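Local coordinates for serine-rich secreted cell wall anchored (LPXTG-motif ) protein (Lactobacillus reuteri ATCC 53608, PDB 5NXK) that probably acts as a cell-wall-attached adhesin, using a beta-solenoid binding region to mediate contact between the gut bacterium and its host, at residues S85-V90 and E148-R153; T154-K159 and T219-K224; K159-Y164 and D187-T192. All coordinates share one frame; numbering follows the deposited sequence.

How the contacts relate
All three contacts gather on one flank of the beta-solenoid, where the chain from 148 to 164 runs across successive coils. Contact 3 is the buried one: 159-164 packs on strand 186-191 through aromatic and aliphatic side chains, with one short, nearly straight backbone hydrogen bond. Contact 1 lies on the surface, joining a turn of an earlier coil to 148-153 by lysine overlap, oblique aromatic contact, a long salt bridge and a water. Contact 2 is partly buried and the most polar, relying on a salt bridge and two waters. Strands 186-191 and 221-226 are sheet neighbours, and Lys-159 serves contacts 2 and 3, its backbone carbonyl beside Trp-189 and its ammonium on Glu-220.

Contact 1: residues S85-V90 and E148-R153; sequences SKYGFV and EAFSHR
Lys-86 lies over the backbone of 148-153, its CB 3.6 Å from Ala-149 C, while the rest of its chain crosses that of Glu-148. CG of Lys-86 sits between the backbone N and the carbonyl carbon (chi1 72°), and a bend at chi3 (79°) carries the chain round so that CE comes 3.5 Å from Glu-148 OE1. The ammonium itself is farther off: NZ to Glu-148 OE1 is 3.9 Å, a long salt bridge that probably contributes a diffuse attraction more than a directed bond. The other carboxylate oxygen is linked through water. A single molecule accepts from Lys-86 N and makes a weak bond to Glu-148 OE2, so the glutamate reaches both the side chain and the backbone of the lysine. Lys-86 CA also makes a bent CA-H...O contact with Glu-148 O, 3.5 Å between carbon and oxygen.

Residues 85-88 form a type I turn between two strands of the beta-solenoid, and 148-153 passes across this corner from a later part of the chain. Ser-85 suits the first position because its OG accepts from Tyr-87 N at 2.9 Å, an ST turn, while OG is also hydrogen-bonded to the backbone O of Ser-57. Gly-88 suits the last, where phi is positive at 84°.

Past Ala-149 the contact becomes aromatic. Phe-150 presses its CB to 3.3 Å from Lys-86 O, a carbonyl buried here without a polar partner in the model. Its CD1 approaches Tyr-87 CE1 at 4.2 Å, the two rings meeting obliquely. Over one face of the tyrosine ring, offset toward the rim, lies Lys-86 CG. Trp-114 makes edge-to-face pairs with both Phe-150 and Tyr-87, and Phe-150 also meets Tyr-164.

Contact 2: residues T154-K159 and T219-K224; sequences TPDGDK and TEYNIK
Lys-159 and Glu-220 supply the direct charge pairing, their side chains crossing at about a right angle. The ammonium NZ donates to Glu-220 OE2 at 3.0 Å on its syn side, 25° out of the carboxylate plane, and more weakly to Glu-220 OE1. A bend at chi2 (-67°) turns the lysine toward Glu-220, and its straight outer part gives the reach; its CE passes 3.7 Å from Tyr-221 OH.

Water carries the second kind of link. The phenol of Tyr-221 is bonded to two waters, one reaching Thr-154 OG1 and the other Asp-156 OD2; that carboxylate also forms a salt bridge with Arg-251. Residues 154-157 make a type I turn in the loop joining the antiparallel strands 151-152 and 159-160, which lies against neighbouring coils of the beta-solenoid. Threonine suits its first position: OG1 accepts from Asp-156 N, an ST turn, and donates to Gly-157 O at 2.6 Å in the carbonyl plane.

Van der Waals contact adds Lys-159 CG, oblique to the Tyr-221 ring, and Thr-154 CG2, 3.7 Å from Lys-224 NZ where the two side chains cross obliquely.

Contact 3: residues K159-Y164 and D187-T192; sequences KTTALY and DMWLLT
Tyr-164 turns the edge of its ring onto the face of Trp-189, a T-shaped pair with the planes at 84° and Tyr-164 CE1 3.9 Å from Trp-189 CD2. The two lie on successive coils of the beta-solenoid, where strand 186-191 takes its place beside the weakly bonded strand 163-164. Each ring has CG anti to its own backbone N (chi1 -168° for Tyr-164, -167° for Trp-189), which lets the two side chains lie side by side and point the same way. The tyrosine's outer end rests on Leu-191, with Tyr-164 OH 3.6 Å from Leu-191 CD2. Next along the strands, Leu-163 and Met-188 also run alongside each other, touching at Leu-163 CD1 and Met-188 CG, 3.9 Å apart; both are apolar, as their buried place requires.

Around the indole the surroundings become more polar. Thr-161 crosses the Trp-189 side chain at about a right angle, Thr-161 OG1 3.4 Å from Trp-189 CB, with its methyl CG2 at the ring edge near the plane. Lys-159 O also meets that edge, 3.6 Å from Trp-189 CZ3. The indole NE1 bonds outside the contact to Asp-226. Between the backbones, Trp-189 N donates to Leu-163 O at 2.8 Å, nearly straight and nearly along the C=O axis.

Contact 1: residues S85-V90 and E148-R153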
loop_
_atom_site.group_PDB
_atom_site.type_symbol
_atom_site.label_atom_id
_atom_site.label_comp_id
_atom_site.label_asym_id
_atom_site.label_seq_id
_atom_site.Cartn_x
_atom_site.Cartn_y
_atom_site.Cartn_z
ATOM N N SER A 85 10.904 -1.068 9.746
ATOM C CA SER A 85 11.645 -1.174 8.496
ATOM C C SER A 85 11.129 -0.234 7.426
ATOM O O SER A 85 9.921 -0.107 7.221
ATOM C CB SER A 85 11.591 -2.601 7.961
ATOM O OG SER A 85 12.298 -2.688 6.735
ATOM N N LYS A 86 12.057 0.399 6.713
ATOM C CA LYS A 86 11.671 1.208 5.573
ATOM C C LYS A 86 11.129 0.323 4.450
ATOM O O LYS A 86 10.529 0.830 3.502
ATOM C CB LYS A 86 12.847 2.077 5.108
ATOM C CG LYS A 86 13.991 1.351 4.408
ATOM C CD LYS A 86 15.024 2.384 3.965
ATOM C CE LYS A 86 15.897 2.795 5.149
ATOM N NZ LYS A 86 17.090 3.600 4.769
ATOM N N TYR A 87 11.318 -0.995 4.572
ATOM C CA TYR A 87 10.797 -1.939 3.572
ATOM C C TYR A 87 9.483 -2.609 3.989
ATOM O O TYR A 87 9.098 -3.631 3.428
ATOM C CB TYR A 87 11.854 -3.004 3.225
ATOM C CG TYR A 87 13.075 -2.366 2.599
ATOM C CD1 TYR A 87 12.973 -1.734 1.371
ATOM C CD2 TYR A 87 14.306 -2.337 3.258
ATOM C CE1 TYR A 87 14.062 -1.119 0.785
ATOM C CE2 TYR A 87 15.406 -1.717 2.682
ATOM C CZ TYR A 87 15.275 -1.110 1.446
ATOM O OH TYR A 87 16.341 -0.489 0.841
ATOM N N GLY A 88 8.790 -2.006 4.951
ATOM C CA GLY A 88 7.418 -2.382 5.258
ATOM C C GLY A 88 7.289 -3.569 6.183
ATOM O O GLY A 88 8.277 -4.264 6.441
ATOM N N PHE A 89 6.080 -3.787 6.704
ATOM C CA PHE A 89 5.789 -5.012 7.428
ATOM C C PHE A 89 5.912 -6.168 6.478
ATOM O O PHE A 89 6.519 -7.189 6.807
ATOM C CB PHE A 89 4.393 -5.016 8.053
ATOM C CG PHE A 89 4.132 -6.237 8.902
ATOM C CD1 PHE A 89 4.619 -6.307 10.211
ATOM C CD2 PHE A 89 3.432 -7.321 8.396
ATOM C CE1 PHE A 89 4.402 -7.446 10.997
ATOM C CE2 PHE A 89 3.209 -8.458 9.175
ATOM C CZ PHE A 89 3.693 -8.522 10.474
ATOM N N VAL A 90 5.306 -6.016 5.303
ATOM C CA VAL A 90 5.553 -6.947 4.209
ATOM C C VAL A 90 6.367 -6.280 3.105
ATOM O O VAL A 90 6.073 -5.158 2.645
ATOM C CB VAL A 90 4.272 -7.509 3.585
ATOM C CG1 VAL A 90 4.640 -8.646 2.625
ATOM C CG2 VAL A 90 3.333 -8.019 4.669
ATOM N N GLU A 148 11.539 3.950 10.108
ATOM C CA GLU A 148 12.219 4.524 8.957
ATOM C C GLU A 148 11.259 4.498 7.777
ATOM O O GLU A 148 10.352 3.664 7.709
ATOM C CB GLU A 148 13.500 3.760 8.602
ATOM C CG GLU A 148 14.561 3.726 9.684
ATOM C CD GLU A 148 15.702 2.785 9.326
ATOM O OE1 GLU A 148 16.619 3.215 8.590
ATOM O OE2 GLU A 148 15.675 1.613 9.765
ATOM N N ALA A 149 11.485 5.380 6.820
ATOM C CA ALA A 149 10.583 5.469 5.690
ATOM C C ALA A 149 11.389 5.293 4.428
ATOM O O ALA A 149 12.508 5.812 4.332
ATOM C CB ALA A 149 9.854 6.800 5.682
ATOM N N PHE A 150 10.833 4.554 3.470
ATOM C CA PHE A 150 11.465 4.421 2.170
ATOM C C PHE A 150 11.407 5.738 1.418
ATOM O O PHE A 150 10.373 6.395 1.378
ATOM C CB PHE A 150 10.799 3.321 1.339
ATOM C CG PHE A 150 11.352 3.215 -0.050
ATOM C CD1 PHE A 150 12.616 2.695 -0.261
ATOM C CD2 PHE A 150 10.621 3.665 -1.144
ATOM C CE1 PHE A 150 13.142 2.612 -1.545
ATOM C CE2 PHE A 150 11.135 3.577 -2.430
ATOM C CZ PHE A 150 12.402 3.051 -2.630
ATOM N N SER A 151 12.535 6.116 0.832
ATOM C CA SER A 151 12.660 7.352 0.074
ATOM C C SER A 151 13.119 7.055 -1.352
ATOM O O SER A 151 13.919 6.143 -1.574
ATOM C CB SER A 151 13.646 8.299 0.761
ATOM O OG SER A 151 13.785 9.489 0.005
ATOM N N HIS A 152 12.629 7.826 -2.313
ATOM C CA HIS A 152 12.981 7.592 -3.705
ATOM C C HIS A 152 12.979 8.909 -4.472
ATOM O O HIS A 152 12.217 9.828 -4.148
ATOM C CB HIS A 152 12.024 6.560 -4.315
ATOM C CG HIS A 152 12.388 6.135 -5.704
ATOM N ND1 HIS A 152 13.460 5.310 -5.975
ATOM C CD2 HIS A 152 11.779 6.359 -6.892
ATOM C CE1 HIS A 152 13.520 5.084 -7.275
ATOM N NE2 HIS A 152 12.508 5.705 -7.854
ATOM N N ARG A 153 13.848 9.013 -5.471
ATOM C CA ARG A 153 13.988 10.260 -6.217
ATOM C C ARG A 153 12.764 10.571 -7.083
ATOM O O ARG A 153 12.090 9.663 -7.564
ATOM C CB ARG A 153 15.238 10.210 -7.102
ATOM C CG ARG A 153 15.710 11.581 -7.575
ATOM C CD ARG A 153 16.626 11.484 -8.796
ATOM N NE ARG A 153 16.825 12.797 -9.403
ATOM C CZ ARG A 153 16.007 13.351 -10.294
ATOM N NH1 ARG A 153 14.937 12.693 -10.731
ATOM N NH2 ARG A 153 16.277 14.556 -10.776
HETATM O O HOH W 1 14.834 -0.011 7.407
#

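Contact 2: residues T154-K159 and T219-K224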
loop_
_atom_site.group_PDB
_atom_site.type_symbol
_atom_site.label_atom_id
_atom_site.label_comp_id
_atom_site.label_asym_id
_atom_site.label_seq_id
_atom_site.Cartn_x
_atom_site.Cartn_y
_atom_site.Cartn_z
ATOM N N THR A 154 12.475 11.860 -7.247
ATOM C CA THR A 154 11.488 12.345 -8.206
ATOM C C THR A 154 12.054 13.617 -8.836
ATOM O O THR A 154 13.018 14.181 -8.313
ATOM C CB THR A 154 10.129 12.670 -7.552
ATOM O OG1 THR A 154 10.219 13.942 -6.895
ATOM C CG2 THR A 154 9.691 11.586 -6.568
ATOM N N PRO A 155 11.454 14.091 -9.945
ATOM C CA PRO A 155 11.911 15.374 -10.489
ATOM C C PRO A 155 11.770 16.556 -9.522
ATOM O O PRO A 155 12.368 17.601 -9.772
ATOM C CB PRO A 155 11.009 15.578 -11.712
ATOM C CG PRO A 155 10.590 14.197 -12.097
ATOM C CD PRO A 155 10.441 13.457 -10.811
ATOM N N ASP A 156 10.996 16.403 -8.451
ATOM C CA ASP A 156 10.871 17.457 -7.449
ATOM C C ASP A 156 11.581 17.114 -6.146
ATOM O O ASP A 156 11.165 17.551 -5.072
ATOM C CB ASP A 156 9.399 17.760 -7.162
ATOM C CG ASP A 156 8.679 18.354 -8.361
ATOM O OD1 ASP A 156 9.358 18.913 -9.253
ATOM O OD2 ASP A 156 7.432 18.282 -8.409
ATOM N N GLY A 157 12.632 16.307 -6.229
ATOM C CA GLY A 157 13.377 15.945 -5.040
ATOM C C GLY A 157 12.914 14.609 -4.490
ATOM O O GLY A 157 11.917 14.055 -4.961
ATOM N N ASP A 158 13.639 14.100 -3.499
ATOM C CA ASP A 158 13.345 12.800 -2.900
ATOM C C ASP A 158 12.048 12.858 -2.129
ATOM O O ASP A 158 11.792 13.832 -1.424
ATOM C CB ASP A 158 14.466 12.360 -1.951
ATOM C CG ASP A 158 15.748 11.985 -2.672
ATOM O OD1 ASP A 158 15.737 11.867 -3.916
ATOM O OD2 ASP A 158 16.772 11.795 -1.981
ATOM N N LYS A 159 11.236 11.814 -2.243
ATOM C CA LYS A 159 9.990 11.754 -1.488
ATOM C C LYS A 159 9.907 10.429 -0.760
ATOM O O LYS A 159 10.391 9.419 -1.252
ATOM C CB LYS A 159 8.764 11.921 -2.406
ATOM C CG LYS A 159 8.759 13.173 -3.276
ATOM C CD LYS A 159 8.618 14.453 -2.456
ATOM C CE LYS A 159 8.742 15.680 -3.360
ATOM N NZ LYS A 159 8.642 16.971 -2.608
ATOM N N THR A 219 0.788 15.268 4.226
ATOM C CA THR A 219 1.103 14.596 2.970
ATOM C C THR A 219 1.196 15.566 1.795
ATOM O O THR A 219 0.389 16.483 1.683
ATOM C CB THR A 219 0.045 13.527 2.703
ATOM O OG1 THR A 219 0.137 12.523 3.723
ATOM C CG2 THR A 219 0.227 12.885 1.349
ATOM N N GLU A 220 2.186 15.377 0.927
ATOM C CA GLU A 220 2.269 16.192 -0.288
ATOM C C GLU A 220 1.365 15.656 -1.399
ATOM O O GLU A 220 0.623 16.419 -2.000
ATOM C CB GLU A 220 3.715 16.281 -0.776
ATOM C CG GLU A 220 4.635 16.966 0.221
ATOM C CD GLU A 220 6.028 17.196 -0.327
ATOM O OE1 GLU A 220 6.335 18.347 -0.700
ATOM O OE2 GLU A 220 6.813 16.229 -0.393
ATOM N N TYR A 221 1.424 14.351 -1.671
ATOM C CA TYR A 221 0.521 13.732 -2.651
ATOM C C TYR A 221 -0.178 12.539 -2.016
ATOM O O TYR A 221 0.482 11.698 -1.417
ATOM C CB TYR A 221 1.250 13.221 -3.896
ATOM C CG TYR A 221 2.465 13.976 -4.341
ATOM C CD1 TYR A 221 2.431 15.344 -4.543
ATOM C CD2 TYR A 221 3.658 13.303 -4.579
ATOM C CE1 TYR A 221 3.554 16.028 -4.963
ATOM C CE2 TYR A 221 4.783 13.974 -4.995
ATOM C CZ TYR A 221 4.731 15.338 -5.183
ATOM O OH TYR A 221 5.858 16.011 -5.604
ATOM N N ASN A 222 -1.500 12.443 -2.145
ATOM C CA ASN A 222 -2.186 11.257 -1.632
ATOM C C ASN A 222 -1.816 10.013 -2.454
ATOM O O ASN A 222 -1.465 8.968 -1.912
ATOM C CB ASN A 222 -3.702 11.445 -1.643
ATOM C CG ASN A 222 -4.160 12.564 -0.720
ATOM O OD1 ASN A 222 -4.729 13.545 -1.177
ATOM N ND2 ASN A 222 -3.908 12.418 0.582
ATOM N N ILE A 223 -1.926 10.134 -3.769
ATOM C CA ILE A 223 -1.667 9.018 -4.667
ATOM C C ILE A 223 -0.717 9.456 -5.773
ATOM O O ILE A 223 -0.974 10.416 -6.488
ATOM C CB ILE A 223 -2.961 8.466 -5.297
ATOM C CG1 ILE A 223 -3.955 8.020 -4.217
ATOM C CG2 ILE A 223 -2.649 7.294 -6.236
ATOM C CD1 ILE A 223 -5.317 7.582 -4.801
ATOM N N LYS A 224 0.406 8.767 -5.882
ATOM C CA LYS A 224 1.328 9.039 -6.958
ATOM C C LYS A 224 1.415 7.801 -7.835
ATOM O O LYS A 224 1.761 6.713 -7.365
ATOM C CB LYS A 224 2.711 9.447 -6.431
ATOM C CG LYS A 224 3.591 9.964 -7.549
ATOM C CD LYS A 224 5.000 10.349 -7.130
ATOM C CE LYS A 224 5.706 10.978 -8.330
ATOM N NZ LYS A 224 6.380 12.245 -7.994
HETATM O O HOH W 2 7.366 14.442 -7.286
HETATM O O HOH W 3 5.922 18.840 -5.567
#

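Contact 3: residues K159-Y164 and D187-T192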
loop_
_atom_site.group_PDB
_atom_site.type_symbol
_atom_site.label_atom_id
_atom_site.label_comp_id
_atom_site.label_asym_id
_atom_site.label_seq_id
_atom_site.Cartn_x
_atom_site.Cartn_y
_atom_site.Cartn_z
ATOM N N LYS A 159 11.236 11.814 -2.243
ATOM C CA LYS A 159 9.990 11.754 -1.488
ATOM C C LYS A 159 9.907 10.429 -0.760
ATOM O O LYS A 159 10.391 9.419 -1.252
ATOM C CB LYS A 159 8.764 11.921 -2.406
ATOM C CG LYS A 159 8.759 13.173 -3.276
ATOM C CD LYS A 159 8.618 14.453 -2.456
ATOM C CE LYS A 159 8.742 15.680 -3.360
ATOM N NZ LYS A 159 8.642 16.971 -2.608
ATOM N N THR A 160 9.279 10.440 0.412
ATOM C CA THR A 160 9.029 9.225 1.173
ATOM C C THR A 160 7.573 8.848 0.996
ATOM O O THR A 160 6.757 9.687 0.606
ATOM C CB THR A 160 9.319 9.408 2.659
ATOM O OG1 THR A 160 8.566 10.525 3.155
ATOM C CG2 THR A 160 10.807 9.650 2.888
ATOM N N THR A 161 7.238 7.595 1.280
ATOM C CA THR A 161 5.871 7.152 1.092
ATOM C C THR A 161 5.443 6.129 2.130
ATOM O O THR A 161 6.268 5.380 2.631
ATOM C CB THR A 161 5.676 6.546 -0.330
ATOM O OG1 THR A 161 4.302 6.204 -0.524
ATOM C CG2 THR A 161 6.554 5.296 -0.519
ATOM N N ALA A 162 4.147 6.100 2.437
ATOM C CA ALA A 162 3.584 5.111 3.364
ATOM C C ALA A 162 3.408 3.742 2.718
ATOM O O ALA A 162 3.506 2.720 3.387
ATOM C CB ALA A 162 2.257 5.596 3.897
ATOM N N LEU A 163 3.116 3.731 1.420
ATOM C CA LEU A 163 2.864 2.482 0.699
ATOM C C LEU A 163 3.573 2.536 -0.649
ATOM O O LEU A 163 3.304 3.424 -1.464
ATOM C CB LEU A 163 1.359 2.256 0.496
ATOM C CG LEU A 163 0.480 2.042 1.730
ATOM C CD1 LEU A 163 -1.000 2.063 1.355
ATOM C CD2 LEU A 163 0.815 0.727 2.447
ATOM N N TYR A 164 4.470 1.584 -0.893
ATOM C CA TYR A 164 5.211 1.555 -2.152
ATOM C C TYR A 164 4.914 0.218 -2.815
ATOM O O TYR A 164 5.689 -0.738 -2.717
ATOM C CB TYR A 164 6.706 1.747 -1.896
ATOM C CG TYR A 164 7.566 2.029 -3.099
ATOM C CD1 TYR A 164 7.477 3.250 -3.768
ATOM C CD2 TYR A 164 8.507 1.093 -3.548
ATOM C CE1 TYR A 164 8.278 3.529 -4.852
ATOM C CE2 TYR A 164 9.330 1.370 -4.640
ATOM C CZ TYR A 164 9.207 2.589 -5.283
ATOM O OH TYR A 164 9.998 2.898 -6.365
ATOM N N ASP A 187 0.991 9.146 0.444
ATOM C CA ASP A 187 0.189 8.086 1.068
ATOM C C ASP A 187 0.296 6.770 0.285
ATOM O O ASP A 187 0.494 5.708 0.872
ATOM C CB ASP A 187 -1.286 8.488 1.186
ATOM C CG ASP A 187 -1.513 9.712 2.089
ATOM O OD1 ASP A 187 -0.644 10.037 2.932
ATOM O OD2 ASP A 187 -2.584 10.347 1.955
ATOM N N MET A 188 0.157 6.843 -1.039
ATOM C CA MET A 188 0.252 5.647 -1.892
ATOM C C MET A 188 1.128 5.959 -3.088
ATOM O O MET A 188 0.792 6.832 -3.882
ATOM C CB MET A 188 -1.120 5.201 -2.392
ATOM C CG MET A 188 -2.084 4.714 -1.323
ATOM S SD MET A 188 -3.699 4.350 -2.073
ATOM C CE MET A 188 -4.569 3.654 -0.670
ATOM N N TRP A 189 2.241 5.248 -3.228
ATOM C CA TRP A 189 3.118 5.451 -4.363
ATOM C C TRP A 189 3.205 4.148 -5.139
ATOM O O TRP A 189 3.767 3.169 -4.654
ATOM C CB TRP A 189 4.521 5.893 -3.916
ATOM C CG TRP A 189 5.376 6.412 -5.034
ATOM C CD1 TRP A 189 5.071 6.421 -6.364
ATOM C CD2 TRP A 189 6.665 7.039 -4.916
ATOM N NE1 TRP A 189 6.086 7.000 -7.078
ATOM C CE2 TRP A 189 7.073 7.391 -6.216
ATOM C CE3 TRP A 189 7.510 7.329 -3.838
ATOM C CZ2 TRP A 189 8.295 8.021 -6.469
ATOM C CZ3 TRP A 189 8.718 7.960 -4.093
ATOM C CH2 TRP A 189 9.099 8.298 -5.395
ATOM N N LEU A 190 2.644 4.147 -6.343
ATOM C CA LEU A 190 2.654 2.970 -7.198
ATOM C C LEU A 190 3.517 3.300 -8.402
ATOM O O LEU A 190 3.188 4.184 -9.193
ATOM C CB LEU A 190 1.245 2.566 -7.631
ATOM C CG LEU A 190 0.228 2.195 -6.538
ATOM C CD1 LEU A 190 -0.471 3.428 -5.961
ATOM C CD2 LEU A 190 -0.793 1.173 -7.051
ATOM N N LEU A 191 4.634 2.593 -8.511
ATOM C CA LEU A 191 5.639 2.863 -9.534
ATOM C C LEU A 191 6.031 1.560 -10.230
ATOM O O LEU A 191 6.165 0.523 -9.580
ATOM C CB LEU A 191 6.876 3.528 -8.896
ATOM C CG LEU A 191 8.080 3.926 -9.763
ATOM C CD1 LEU A 191 8.734 5.216 -9.221
ATOM C CD2 LEU A 191 9.118 2.783 -9.853
ATOM N N THR A 192 6.213 1.601 -11.543
ATOM C CA THR A 192 6.852 0.479 -12.222
ATOM C C THR A 192 8.139 0.977 -12.857
ATOM O O THR A 192 8.233 2.117 -13.286
ATOM C CB THR A 192 5.947 -0.165 -13.299
ATOM O OG1 THR A 192 5.816 0.733 -14.414
ATOM C CG2 THR A 192 4.553 -0.452 -12.735
#